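Local coordinates for BDI_3064 protein (PDB 5Z06) that hydrolyses linear beta-1,2-glucan and beta-1,2-glucooligosaccharides of four or more units from the non-reducing end, releasing sophorose, at residues Leu544-Phe549 and Asn555-Asn560; Ile461-Thr466 and Lys511-Gly516; Gly401-Arg406 and Met688-Val693; Met290-Asn295 and Asn677-Leu682; Ala612-Leu617 and Gly665-Pro670. One frame throughout, in Å; residues are numbered along the deposited sequence.

Interaction 1: residues Leu544-Phe549 and Asn555-Asn560; sequences LDPHKF and NYFENN
His547 and Phe557 form an offset stack, their ring centroids 3.8 Å apart and the planes only 15° from parallel. CE1 of His547 sits over the centre of the phenyl face. Phe557 reaches this place because its CG is anti to the backbone N (chi1 178°), which lays the ring alongside the imidazole. Phe549 and Tyr556 also run side by side, but their rings are slid apart and barely overlap; CD2 meets CD2 at 3.6 Å. Pro546 packs its CB against the CB atoms of Tyr556 and Phe557.

Three hydrogen bonds join the segments, two of them between backbone atoms. Tyr556 N donates to Phe549 O at 3.0 Å, and Phe557 N gives Pro546 O a weak bond of 2.8 Å. From a side chain, Asn555 ND2 reaches His547 O from above its carbonyl plane. Thr550 also binds Asn555 ND2.

Asn555 is the N-cap of helix 556-573: its OD1 accepts from Glu558 N at 3.1 Å. The amide thus serves two ends, with its oxygen capping the helix and its nitrogen tying down the preceding loop.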
# COMPACT_ATOMS: atom_id res chain seq x y z
N LEU A 544 0.07 -16.14 -16.53
CA LEU A 544 1.09 -16.90 -17.18
C LEU A 544 1.71 -17.85 -16.18
O LEU A 544 2.31 -17.42 -15.19
CB LEU A 544 2.17 -16.01 -17.78
CG LEU A 544 3.28 -16.77 -18.50
CD1 LEU A 544 2.76 -17.66 -19.64
CD2 LEU A 544 4.31 -15.78 -19.02
N ASP A 545 1.57 -19.13 -16.45
CA ASP A 545 2.07 -20.17 -15.58
C ASP A 545 3.53 -20.36 -15.94
O ASP A 545 3.82 -20.87 -17.01
CB ASP A 545 1.28 -21.46 -15.80
CG ASP A 545 1.68 -22.56 -14.84
OD1 ASP A 545 2.76 -22.46 -14.25
OD2 ASP A 545 0.91 -23.52 -14.67
N PRO A 546 4.45 -19.96 -15.05
CA PRO A 546 5.86 -20.01 -15.40
C PRO A 546 6.42 -21.44 -15.54
O PRO A 546 7.47 -21.62 -16.17
CB PRO A 546 6.54 -19.26 -14.24
CG PRO A 546 5.64 -19.47 -13.08
CD PRO A 546 4.25 -19.51 -13.66
N HIS A 547 5.74 -22.42 -14.95
CA HIS A 547 5.99 -23.84 -15.21
C HIS A 547 5.83 -24.16 -16.69
O HIS A 547 6.42 -25.10 -17.18
CB HIS A 547 4.98 -24.76 -14.50
CG HIS A 547 5.00 -24.72 -12.99
ND1 HIS A 547 5.90 -25.45 -12.24
CD2 HIS A 547 4.18 -24.11 -12.10
CE1 HIS A 547 5.66 -25.26 -10.96
NE2 HIS A 547 4.63 -24.44 -10.84
N LYS A 548 4.98 -23.42 -17.40
CA LYS A 548 4.58 -23.80 -18.75
C LYS A 548 5.07 -22.81 -19.76
O LYS A 548 4.51 -22.70 -20.85
CB LYS A 548 3.06 -23.92 -18.84
CG LYS A 548 2.50 -25.01 -17.93
CD LYS A 548 0.99 -24.93 -17.96
CE LYS A 548 0.33 -26.08 -17.22
NZ LYS A 548 -1.15 -25.91 -17.42
N PHE A 549 6.11 -22.07 -19.40
CA PHE A 549 6.78 -21.27 -20.37
C PHE A 549 8.25 -21.43 -20.18
O PHE A 549 8.80 -21.21 -19.08
CB PHE A 549 6.41 -19.81 -20.31
CG PHE A 549 7.17 -19.01 -21.31
CD1 PHE A 549 7.04 -19.29 -22.67
CD2 PHE A 549 8.05 -18.02 -20.91
CE1 PHE A 549 7.76 -18.58 -23.61
CE2 PHE A 549 8.77 -17.32 -21.85
CZ PHE A 549 8.64 -17.60 -23.21
N ASN A 555 13.47 -22.46 -18.35
CA ASN A 555 12.10 -22.54 -17.89
C ASN A 555 11.89 -21.46 -16.80
O ASN A 555 12.76 -21.29 -15.94
CB ASN A 555 11.85 -23.89 -17.29
CG ASN A 555 10.49 -23.99 -16.68
OD1 ASN A 555 10.34 -23.87 -15.45
ND2 ASN A 555 9.48 -24.13 -17.52
N TYR A 556 10.76 -20.75 -16.82
CA TYR A 556 10.57 -19.62 -15.89
C TYR A 556 10.17 -19.98 -14.46
O TYR A 556 10.59 -19.29 -13.55
CB TYR A 556 9.73 -18.47 -16.52
CG TYR A 556 10.66 -17.73 -17.40
CD1 TYR A 556 11.52 -16.79 -16.88
CD2 TYR A 556 10.84 -18.13 -18.70
CE1 TYR A 556 12.47 -16.17 -17.65
CE2 TYR A 556 11.79 -17.52 -19.51
CZ TYR A 556 12.61 -16.55 -18.98
OH TYR A 556 13.55 -15.94 -19.77
N PHE A 557 9.45 -21.06 -14.23
CA PHE A 557 9.22 -21.46 -12.87
C PHE A 557 10.58 -21.72 -12.21
O PHE A 557 10.80 -21.30 -11.09
CB PHE A 557 8.39 -22.72 -12.73
CG PHE A 557 8.21 -23.14 -11.31
CD1 PHE A 557 7.28 -22.49 -10.50
CD2 PHE A 557 9.03 -24.11 -10.74
CE1 PHE A 557 7.14 -22.83 -9.17
CE2 PHE A 557 8.90 -24.46 -9.40
CZ PHE A 557 7.95 -23.83 -8.62
N GLU A 558 11.43 -22.49 -12.89
CA GLU A 558 12.75 -22.84 -12.38
C GLU A 558 13.56 -21.60 -12.06
O GLU A 558 14.15 -21.49 -10.99
CB GLU A 558 13.51 -23.67 -13.42
CG GLU A 558 14.94 -24.04 -13.04
CD GLU A 558 15.77 -24.37 -14.26
OE1 GLU A 558 15.76 -25.55 -14.67
OE2 GLU A 558 16.42 -23.44 -14.82
N ASN A 559 13.58 -20.67 -13.00
CA ASN A 559 14.39 -19.47 -12.87
C ASN A 559 13.81 -18.47 -11.84
O ASN A 559 14.55 -17.91 -11.03
CB ASN A 559 14.55 -18.78 -14.21
CG ASN A 559 15.79 -17.90 -14.25
OD1 ASN A 559 16.92 -18.40 -14.18
ND2 ASN A 559 15.59 -16.59 -14.33
N ASN A 560 12.50 -18.25 -11.91
CA ASN A 560 11.79 -17.40 -10.96
C ASN A 560 11.99 -17.94 -9.55
O ASN A 560 12.29 -17.19 -8.62
CB ASN A 560 10.29 -17.33 -11.27
CG ASN A 560 9.98 -16.54 -12.51
OD1 ASN A 560 10.88 -16.01 -13.18
ND2 ASN A 560 8.70 -16.46 -12.85

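Interaction 2: residues Ile461-Thr466 and Lys511-Gly516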
# COMPACT_ATOMS: atom_id res chain seq x y z
N ILE A 461 12.24 -3.91 -21.79
CA ILE A 461 13.42 -4.76 -21.83
C ILE A 461 13.50 -5.56 -20.57
O ILE A 461 13.60 -4.98 -19.47
CB ILE A 461 14.70 -3.89 -21.98
CG1 ILE A 461 14.60 -3.03 -23.26
CG2 ILE A 461 15.95 -4.77 -21.98
CD1 ILE A 461 15.68 -1.99 -23.37
N GLY A 462 13.45 -6.88 -20.71
CA GLY A 462 13.62 -7.82 -19.60
C GLY A 462 15.10 -8.09 -19.36
O GLY A 462 15.92 -7.69 -20.16
N TRP A 463 15.48 -8.75 -18.27
CA TRP A 463 14.59 -9.20 -17.21
C TRP A 463 14.07 -8.03 -16.39
O TRP A 463 14.83 -7.23 -15.83
CB TRP A 463 15.32 -10.12 -16.27
CG TRP A 463 14.52 -10.51 -15.06
CD1 TRP A 463 14.72 -10.10 -13.76
CD2 TRP A 463 13.37 -11.34 -15.04
NE1 TRP A 463 13.79 -10.66 -12.93
CE2 TRP A 463 12.94 -11.43 -13.68
CE3 TRP A 463 12.68 -12.04 -16.02
CZ2 TRP A 463 11.85 -12.20 -13.30
CZ3 TRP A 463 11.58 -12.82 -15.63
CH2 TRP A 463 11.18 -12.89 -14.29
N ASN A 464 12.75 -7.92 -16.38
CA ASN A 464 12.03 -7.11 -15.44
C ASN A 464 10.60 -7.66 -15.34
O ASN A 464 10.38 -8.84 -15.61
CB ASN A 464 12.13 -5.60 -15.79
CG ASN A 464 11.42 -5.21 -17.06
OD1 ASN A 464 10.87 -6.04 -17.79
ND2 ASN A 464 11.41 -3.92 -17.32
N GLU A 465 9.65 -6.83 -14.97
CA GLU A 465 8.27 -7.29 -14.71
C GLU A 465 7.41 -7.46 -15.93
O GLU A 465 6.25 -7.90 -15.81
CB GLU A 465 7.55 -6.31 -13.78
CG GLU A 465 7.23 -4.93 -14.35
CD GLU A 465 8.23 -3.87 -13.96
OE1 GLU A 465 9.39 -4.16 -14.08
OE2 GLU A 465 7.88 -2.75 -13.58
N THR A 466 7.94 -7.09 -17.11
CA THR A 466 7.14 -6.86 -18.28
C THR A 466 7.07 -8.03 -19.23
O THR A 466 6.66 -7.84 -20.38
CB THR A 466 7.65 -5.61 -19.05
OG1 THR A 466 8.82 -5.93 -19.80
CG2 THR A 466 7.92 -4.45 -18.09
N LYS A 511 23.11 -8.44 -17.93
CA LYS A 511 23.01 -7.45 -18.99
C LYS A 511 22.79 -8.13 -20.37
O LYS A 511 22.23 -7.50 -21.26
CB LYS A 511 24.23 -6.51 -19.01
CG LYS A 511 25.49 -7.15 -19.56
CD LYS A 511 26.63 -6.14 -19.56
CE LYS A 511 27.77 -6.65 -20.40
NZ LYS A 511 28.79 -5.59 -20.58
N MET A 512 23.18 -9.39 -20.52
CA MET A 512 22.92 -10.17 -21.75
C MET A 512 21.54 -10.86 -21.76
O MET A 512 21.31 -11.77 -22.56
CB MET A 512 24.02 -11.24 -21.95
CG MET A 512 25.45 -10.72 -22.05
SD MET A 512 25.56 -9.44 -23.31
CE MET A 512 25.44 -10.40 -24.83
N TYR A 513 20.65 -10.43 -20.88
CA TYR A 513 19.36 -11.09 -20.57
C TYR A 513 19.58 -12.33 -19.78
O TYR A 513 19.07 -12.47 -18.65
CB TYR A 513 18.47 -11.39 -21.79
CG TYR A 513 17.16 -11.97 -21.34
CD1 TYR A 513 16.19 -11.16 -20.78
CD2 TYR A 513 16.92 -13.33 -21.43
CE1 TYR A 513 14.97 -11.69 -20.34
CE2 TYR A 513 15.73 -13.86 -20.99
CZ TYR A 513 14.77 -13.04 -20.45
OH TYR A 513 13.61 -13.63 -20.02
N THR A 514 20.29 -13.27 -20.39
CA THR A 514 20.96 -14.33 -19.67
C THR A 514 21.96 -13.76 -18.67
O THR A 514 22.51 -12.66 -18.84
CB THR A 514 21.74 -15.24 -20.61
OG1 THR A 514 22.58 -14.42 -21.44
CG2 THR A 514 20.80 -16.06 -21.44
N ASN A 515 22.21 -14.54 -17.65
CA ASN A 515 23.03 -14.09 -16.54
C ASN A 515 24.15 -15.12 -16.37
O ASN A 515 25.31 -14.83 -16.66
CB ASN A 515 22.14 -13.90 -15.31
CG ASN A 515 22.91 -13.42 -14.09
OD1 ASN A 515 24.03 -13.87 -13.83
ND2 ASN A 515 22.28 -12.56 -13.30
N GLY A 516 23.79 -16.32 -15.90
CA GLY A 516 24.76 -17.38 -15.70
C GLY A 516 25.59 -17.32 -14.43
O GLY A 516 26.32 -18.26 -14.16
O HOH W 1 18.35 -10.07 -17.70
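Tyr513 lays the CD1-CE1 side of its ring against the peptide between Gly462 and Trp463. Its CD1 lies 3.5 Å from Gly462 O, which meets the ring at the edge, near its plane. CE1 comes within 3.6 Å of Trp463 N. The ring gets there with CG anti to the backbone N (chi1 -176°). It packs close to Gly462, where a beta carbon would lie only about 3.3 Å from Tyr513 CE1, a tight fit. Trp463 adds a looser contact, its CB 4.4 Å from Tyr513 CE1.

One water bridges the two backbones. It accepts from Trp463 N at 3.2 Å and donates to Tyr513 O at 2.7 Å. The peptide bond before Trp463 is cis.

Both segments are loops of the glycoamylase-like region. Residues 461-466 lead into helix 467-475, and residues 511-516 follow helix 495-505. Within the first loop Asn464 forms an Asx turn: its OD1 accepts from Thr466 N at 3.2 Å, from above the carbonyl plane. Thr466 OG1 gives the same oxygen a second bond of 2.9 Å, in the plane and on a lone pair.

Further out, Arg501 of helix 495-505 binds Gly462 O through NE and Lys511 O through NH1, so one guanidinium ties both loops. Tyr513 OH probably shares a hydrogen bond with Tyr556 OH, though the modelled distance is too short to be trusted. Trp463 NE1 donates to Gly531 O.

Interaction 3: residues Gly401-Arg406 and Met688-Val693; sequences GLLTAR and MSHPDV
His690 ND1 accepts a weak hydrogen bond of 3.1 Å from Asp692 N, and the same imidazole takes Leu403 of the facing helix over one of its faces. Leu403 CD1 stands 4.2 Å from the ring centroid, only 2° off the normal, a CH-pi contact. Its other methyl, CD2, touches His690 NE2 at 3.6 Å. Pro691 CD covers the opposite face, so the ring is held between the leucine and its own neighbour in sequence. His690 CG is anti to the backbone N (chi1 -169°), an arrangement that carries the ring toward helix 392-408.

His690 is the N-cap of helix 691-702, and the ND1 bond is the capping bond. The contact therefore packs the start of this C-terminal helix against the side of helix 392-408, within the helical part of the protein. In the first turn of helix 691-702, Val693 CG2 meets Leu403 CD1 at 4.2 Å.

Arg406 crosses His690 at about a right angle. Its chain bends at chi2, and CD comes 4.1 Å from His690 CD2. The guanidinium continues to Asp424, where NE makes a salt bridge. Trp427, from the same helix 414-428, meets the His690 ring with its plane nearly perpendicular and also donates from NE1 to Asp692 OD2.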
# COMPACT_ATOMS: atom_id res chain seq x y z
N GLY A 401 -5.37 -10.25 -16.26
CA GLY A 401 -6.49 -10.45 -15.37
C GLY A 401 -7.76 -10.72 -16.14
O GLY A 401 -8.48 -11.65 -15.81
N LEU A 402 -8.02 -9.92 -17.17
CA LEU A 402 -9.29 -10.02 -17.89
C LEU A 402 -9.43 -11.31 -18.64
O LEU A 402 -10.53 -11.89 -18.65
CB LEU A 402 -9.50 -8.85 -18.83
CG LEU A 402 -9.76 -7.51 -18.15
CD1 LEU A 402 -9.58 -6.43 -19.20
CD2 LEU A 402 -11.14 -7.41 -17.52
N LEU A 403 -8.35 -11.78 -19.26
CA LEU A 403 -8.40 -13.05 -19.96
C LEU A 403 -8.58 -14.20 -18.99
O LEU A 403 -9.26 -15.18 -19.32
CB LEU A 403 -7.17 -13.28 -20.80
CG LEU A 403 -6.98 -12.30 -21.95
CD1 LEU A 403 -5.82 -12.80 -22.80
CD2 LEU A 403 -8.20 -12.09 -22.83
N THR A 404 -8.01 -14.07 -17.79
CA THR A 404 -8.25 -15.04 -16.74
C THR A 404 -9.72 -15.05 -16.37
O THR A 404 -10.35 -16.09 -16.36
CB THR A 404 -7.40 -14.74 -15.50
OG1 THR A 404 -6.03 -14.76 -15.88
CG2 THR A 404 -7.66 -15.76 -14.41
N ALA A 405 -10.26 -13.87 -16.10
CA ALA A 405 -11.66 -13.76 -15.78
C ALA A 405 -12.53 -14.32 -16.89
O ALA A 405 -13.52 -15.00 -16.63
CB ALA A 405 -12.04 -12.31 -15.53
N ARG A 406 -12.16 -14.04 -18.13
CA ARG A 406 -12.94 -14.47 -19.27
C ARG A 406 -13.04 -15.99 -19.37
O ARG A 406 -14.05 -16.51 -19.81
CB ARG A 406 -12.34 -13.88 -20.55
CG ARG A 406 -13.18 -14.02 -21.78
CD ARG A 406 -12.78 -15.25 -22.55
NE ARG A 406 -13.56 -15.35 -23.76
CZ ARG A 406 -14.07 -16.47 -24.27
NH1 ARG A 406 -13.95 -17.65 -23.66
NH2 ARG A 406 -14.75 -16.40 -25.40
N MET A 688 -3.99 -19.96 -18.78
CA MET A 688 -3.32 -20.84 -19.71
C MET A 688 -4.26 -21.63 -20.63
O MET A 688 -3.81 -22.14 -21.62
CB MET A 688 -2.38 -21.81 -18.97
CG MET A 688 -1.21 -21.13 -18.26
SD MET A 688 -0.15 -20.13 -19.31
CE MET A 688 0.48 -21.40 -20.40
N SER A 689 -5.54 -21.71 -20.27
CA SER A 689 -6.56 -22.31 -21.14
C SER A 689 -7.05 -21.38 -22.22
O SER A 689 -7.84 -21.81 -23.07
CB SER A 689 -7.78 -22.79 -20.35
OG SER A 689 -8.53 -21.69 -19.89
N HIS A 690 -6.65 -20.11 -22.18
CA HIS A 690 -7.17 -19.16 -23.15
C HIS A 690 -6.55 -19.45 -24.52
O HIS A 690 -5.35 -19.63 -24.63
CB HIS A 690 -6.94 -17.72 -22.74
CG HIS A 690 -7.68 -16.74 -23.58
ND1 HIS A 690 -7.29 -16.42 -24.86
CD2 HIS A 690 -8.78 -15.99 -23.33
CE1 HIS A 690 -8.12 -15.52 -25.36
NE2 HIS A 690 -9.03 -15.24 -24.45
N PRO A 691 -7.39 -19.51 -25.57
CA PRO A 691 -6.85 -19.91 -26.86
C PRO A 691 -5.74 -19.00 -27.36
O PRO A 691 -4.75 -19.51 -27.81
CB PRO A 691 -8.07 -19.86 -27.79
CG PRO A 691 -9.25 -20.04 -26.90
CD PRO A 691 -8.86 -19.62 -25.52
N ASP A 692 -5.90 -17.69 -27.27
CA ASP A 692 -4.85 -16.77 -27.68
C ASP A 692 -3.57 -16.92 -26.90
O ASP A 692 -2.48 -16.72 -27.47
CB ASP A 692 -5.31 -15.32 -27.61
CG ASP A 692 -6.48 -15.05 -28.52
OD1 ASP A 692 -6.70 -15.83 -29.45
OD2 ASP A 692 -7.22 -14.09 -28.26
N VAL A 693 -3.71 -17.26 -25.62
CA VAL A 693 -2.56 -17.48 -24.75
C VAL A 693 -1.81 -18.71 -25.23
O VAL A 693 -0.61 -18.66 -25.40
CB VAL A 693 -2.96 -17.61 -23.25
CG1 VAL A 693 -1.78 -18.06 -22.39
CG2 VAL A 693 -3.47 -16.28 -22.74

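Interaction 4: residues Met290-Asn295 and Asn677-Leu682; sequences MVQEAN and NYRTNL
Gln292 extends its side chain across to Arg679, and its OE1 meets the guanidinium at the edge, near its plane. This is a polar bridge between two helices, 284-297 and 665-680. Their backbones stay well apart here: the nearest CA atoms, those of Gln292 and Arg679, are 11.1 Å from each other. Arg679 NH1 donates to Gln292 OE1 at 2.8 Å, with an N-H...O angle of 140°. The two flat groups are turned 56° against each other.

Arg679 is bent at chi3 (93°), and this bend swings the guanidinium round to helix 284-297. There it also makes salt bridges, through NH1 with Asp289 and through NH2 with Glu285. Three residues of one helix thus hold the group, and the two carboxylates probably favour its positive charge. A methionine in place of Arg679 would probably strand Asp289 and Glu285 without their cationic mate and cost Gln292 OE1 its donor.

The other end of the Gln292 amide, NE2, donates to Glu676 OE1, one turn before Arg679, so the glutamine spans that turn. Within helix 284-297, Val291 O accepts from both Asn295 N and Asn295 ND2, which approach it from opposite faces of its carbonyl plane, the ND2 bond being 2.7 Å.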
# COMPACT_ATOMS: atom_id res chain seq x y z
N MET A 290 -7.31 -16.84 5.36
CA MET A 290 -7.41 -15.52 5.97
C MET A 290 -6.59 -14.51 5.19
O MET A 290 -7.06 -13.42 4.90
CB MET A 290 -6.91 -15.58 7.41
CG MET A 290 -6.80 -14.24 8.12
SD MET A 290 -5.85 -14.48 9.62
CE MET A 290 -4.16 -14.33 9.03
N VAL A 291 -5.36 -14.87 4.85
CA VAL A 291 -4.49 -13.95 4.13
C VAL A 291 -5.08 -13.64 2.76
O VAL A 291 -5.13 -12.49 2.35
CB VAL A 291 -3.06 -14.47 4.03
CG1 VAL A 291 -2.20 -13.57 3.14
CG2 VAL A 291 -2.45 -14.53 5.42
N GLN A 292 -5.53 -14.67 2.06
CA GLN A 292 -6.14 -14.49 0.77
C GLN A 292 -7.35 -13.58 0.90
O GLN A 292 -7.53 -12.68 0.09
CB GLN A 292 -6.60 -15.83 0.22
CG GLN A 292 -5.50 -16.69 -0.33
CD GLN A 292 -6.06 -17.85 -1.12
OE1 GLN A 292 -6.63 -18.77 -0.55
NE2 GLN A 292 -5.90 -17.81 -2.45
N GLU A 293 -8.17 -13.82 1.93
CA GLU A 293 -9.39 -13.07 2.13
C GLU A 293 -9.12 -11.63 2.45
O GLU A 293 -9.71 -10.74 1.85
CB GLU A 293 -10.23 -13.68 3.26
CG GLU A 293 -11.50 -12.91 3.63
CD GLU A 293 -11.96 -13.21 5.06
OE1 GLU A 293 -11.49 -14.21 5.69
OE2 GLU A 293 -12.79 -12.43 5.58
N ALA A 294 -8.27 -11.38 3.42
CA ALA A 294 -7.97 -10.01 3.81
C ALA A 294 -7.46 -9.19 2.62
O ALA A 294 -7.81 -8.03 2.46
CB ALA A 294 -6.97 -9.98 4.93
N ASN A 295 -6.61 -9.79 1.80
CA ASN A 295 -6.07 -9.10 0.64
C ASN A 295 -7.16 -8.91 -0.40
O ASN A 295 -7.25 -7.89 -1.01
CB ASN A 295 -4.90 -9.87 0.08
CG ASN A 295 -3.63 -9.65 0.87
OD1 ASN A 295 -2.96 -8.66 0.69
ND2 ASN A 295 -3.26 -10.61 1.70
N ASN A 677 -2.57 -19.90 -6.74
CA ASN A 677 -1.87 -20.70 -7.73
C ASN A 677 -1.10 -21.80 -7.06
O ASN A 677 -1.03 -22.90 -7.59
CB ASN A 677 -0.95 -19.84 -8.61
CG ASN A 677 -1.71 -19.10 -9.69
OD1 ASN A 677 -2.75 -19.55 -10.17
ND2 ASN A 677 -1.17 -17.97 -10.10
N TYR A 678 -0.53 -21.52 -5.90
CA TYR A 678 0.12 -22.57 -5.12
C TYR A 678 -0.88 -23.62 -4.68
O TYR A 678 -0.57 -24.79 -4.67
CB TYR A 678 0.85 -21.99 -3.88
CG TYR A 678 1.12 -23.01 -2.81
CD1 TYR A 678 2.09 -23.99 -2.98
CD2 TYR A 678 0.41 -22.99 -1.64
CE1 TYR A 678 2.33 -24.93 -2.00
CE2 TYR A 678 0.63 -23.92 -0.65
CZ TYR A 678 1.60 -24.87 -0.83
OH TYR A 678 1.80 -25.77 0.20
N ARG A 679 -2.08 -23.21 -4.32
CA ARG A 679 -3.04 -24.13 -3.71
C ARG A 679 -3.72 -25.00 -4.73
O ARG A 679 -3.88 -26.20 -4.50
CB ARG A 679 -4.07 -23.36 -2.91
CG ARG A 679 -3.51 -22.72 -1.66
CD ARG A 679 -4.60 -21.97 -0.94
NE ARG A 679 -5.24 -22.79 0.08
CZ ARG A 679 -6.15 -22.36 0.96
NH1 ARG A 679 -6.57 -21.11 0.92
NH2 ARG A 679 -6.63 -23.20 1.87
N THR A 680 -4.15 -24.39 -5.83
CA THR A 680 -4.96 -25.05 -6.83
C THR A 680 -4.53 -24.84 -8.27
O THR A 680 -5.12 -25.42 -9.16
CB THR A 680 -6.40 -24.54 -6.74
OG1 THR A 680 -6.41 -23.12 -6.93
CG2 THR A 680 -7.04 -24.93 -5.37
N ASN A 681 -3.51 -24.01 -8.52
CA ASN A 681 -3.18 -23.58 -9.88
C ASN A 681 -4.33 -22.82 -10.59
O ASN A 681 -4.31 -22.73 -11.82
CB ASN A 681 -2.75 -24.76 -10.78
CG ASN A 681 -1.47 -25.44 -10.33
OD1 ASN A 681 -0.59 -24.84 -9.72
ND2 ASN A 681 -1.36 -26.70 -10.67
N LEU A 682 -5.27 -22.26 -9.83
CA LEU A 682 -6.52 -21.78 -10.41
C LEU A 682 -6.32 -20.74 -11.52
O LEU A 682 -6.78 -20.93 -12.64
CB LEU A 682 -7.41 -21.17 -9.34
CG LEU A 682 -8.71 -20.56 -9.85
CD1 LEU A 682 -9.64 -21.65 -10.38
CD2 LEU A 682 -9.35 -19.76 -8.72

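Interaction 5: residues Ala612-Leu617 and Gly665-Pro670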
# COMPACT_ATOMS: atom_id res chain seq x y z
N ALA A 612 8.59 -5.61 2.29
CA ALA A 612 7.21 -5.59 1.84
C ALA A 612 6.70 -7.02 1.89
O ALA A 612 7.20 -7.88 1.17
CB ALA A 612 7.12 -5.03 0.42
N PRO A 613 5.71 -7.30 2.75
CA PRO A 613 5.21 -8.67 2.86
C PRO A 613 4.82 -9.33 1.54
O PRO A 613 4.88 -10.55 1.42
CB PRO A 613 3.97 -8.53 3.75
CG PRO A 613 4.24 -7.32 4.56
CD PRO A 613 5.05 -6.40 3.71
N THR A 614 4.43 -8.53 0.56
CA THR A 614 4.05 -9.08 -0.73
C THR A 614 5.19 -9.89 -1.37
O THR A 614 4.92 -10.83 -2.12
CB THR A 614 3.51 -8.01 -1.68
OG1 THR A 614 2.87 -8.64 -2.78
CG2 THR A 614 4.63 -7.09 -2.20
N GLY A 615 6.44 -9.51 -1.11
CA GLY A 615 7.60 -10.26 -1.61
C GLY A 615 7.55 -11.75 -1.34
O GLY A 615 7.49 -12.57 -2.28
N ALA A 616 7.52 -12.11 -0.06
CA ALA A 616 7.47 -13.53 0.33
C ALA A 616 6.14 -14.16 -0.03
O ALA A 616 6.06 -15.31 -0.52
CB ALA A 616 7.70 -13.68 1.82
N LEU A 617 5.08 -13.42 0.21
CA LEU A 617 3.76 -14.03 0.22
C LEU A 617 3.29 -14.37 -1.17
O LEU A 617 2.75 -15.44 -1.40
CB LEU A 617 2.77 -13.13 0.93
CG LEU A 617 3.14 -12.91 2.40
CD1 LEU A 617 2.27 -11.81 2.96
CD2 LEU A 617 2.99 -14.19 3.21
N GLY A 665 -2.54 -1.33 -4.04
CA GLY A 665 -3.26 -2.13 -5.04
C GLY A 665 -2.38 -3.15 -5.73
O GLY A 665 -2.81 -4.28 -5.99
N LEU A 666 -1.16 -2.74 -6.05
CA LEU A 666 -0.21 -3.64 -6.68
C LEU A 666 0.19 -4.82 -5.82
O LEU A 666 0.57 -5.86 -6.36
CB LEU A 666 1.08 -2.90 -7.06
CG LEU A 666 1.10 -1.98 -8.27
CD1 LEU A 666 2.44 -1.29 -8.26
CD2 LEU A 666 0.92 -2.78 -9.54
N ASN A 667 0.18 -4.65 -4.50
CA ASN A 667 0.85 -5.60 -3.62
C ASN A 667 -0.07 -6.60 -2.93
O ASN A 667 0.39 -7.65 -2.48
CB ASN A 667 1.68 -4.84 -2.58
CG ASN A 667 2.86 -4.11 -3.22
OD1 ASN A 667 3.23 -4.41 -4.33
ND2 ASN A 667 3.45 -3.15 -2.51
N GLN A 668 -1.35 -6.31 -2.85
CA GLN A 668 -2.22 -7.20 -2.07
C GLN A 668 -2.70 -8.34 -2.93
O GLN A 668 -2.70 -9.48 -2.49
CB GLN A 668 -3.40 -6.44 -1.45
CG GLN A 668 -3.09 -5.32 -0.47
CD GLN A 668 -2.08 -5.69 0.59
OE1 GLN A 668 -0.89 -5.67 0.33
NE2 GLN A 668 -2.56 -6.07 1.79
N ALA A 669 -3.13 -8.04 -4.15
CA ALA A 669 -3.74 -9.08 -4.99
C ALA A 669 -2.76 -10.21 -5.32
O ALA A 669 -3.14 -11.40 -5.30
CB ALA A 669 -4.32 -8.50 -6.26
N PRO A 670 -1.48 -9.86 -5.61
CA PRO A 670 -0.56 -10.96 -5.89
C PRO A 670 -0.51 -11.98 -4.79
O PRO A 670 -0.29 -13.15 -5.06
CB PRO A 670 0.78 -10.25 -6.04
CG PRO A 670 0.37 -9.03 -6.77
CD PRO A 670 -0.88 -8.59 -6.03
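Thr614 and Asn667 bring their backbones close, with CA atoms 5.5 Å apart, where the short helix 614-617 meets the first turns of helix 665-680. The hydroxyl of Thr614 makes the one polar link between the segments. Its OG1 donates to Asn667 O at 2.7 Å, lying in the carbonyl plane and on a lone pair. OG1 is anti to the backbone N (chi1 -166°), which aims it across the gap and leaves CG2 between the backbone N and the carbonyl carbon. That methyl packs on the Asn667 side chain, 3.6 Å from its CG. The two side chains cross at about a right angle.

Pro670 adds a lighter touch, its CB 4.2 Å from Thr614 OG1. The proline has no N-H to bond back to the preceding turn, and the helix is kinked there. A valine in place of Thr614 would probably deprive Asn667 O of its hydroxyl donor, while an apolar surface remained against the asparagine.

The end of Asn667 is fixed by another residue: ND2 donates to Asp650 OD1. Phe328 of helix 323-338 packs on Pro670, and Leu617 rests on helix 624-636. All three touching residues are buried. The arrangement is a side-chain-to-backbone tie between the short helix 614-617 and an early turn of helix 665-680, within the helical glycoamylase-like region, whose family belongs to the six-hairpin clan.

Overall arrangement
Interactions 1 and 2 adjoin, with centres 14 Å apart. Tyr556 OH and Tyr513 OH probably share a hydrogen bond, and Asn560 OD1 packs on Trp463 CH2 at 3.3 Å. Interaction 1 also touches interaction 3, where Leu544 and Asp545 pack on Met688; those centres are 17 Å apart. Interactions 4 and 5 both use helix 665-680, their centres 12 Å apart, and Asn295 OD1 lies 2.8 Å from Gln668 NE2. In sequence, interactions 3 and 4 cross, each joining a helix before residue 410 to the C-terminal part. Interaction 5 lies nearest the chain centre, about 9 Å away. The calcium ion sits apart from all five, held by Glu12, Asn13, Thr49, Asn52 and Asp175.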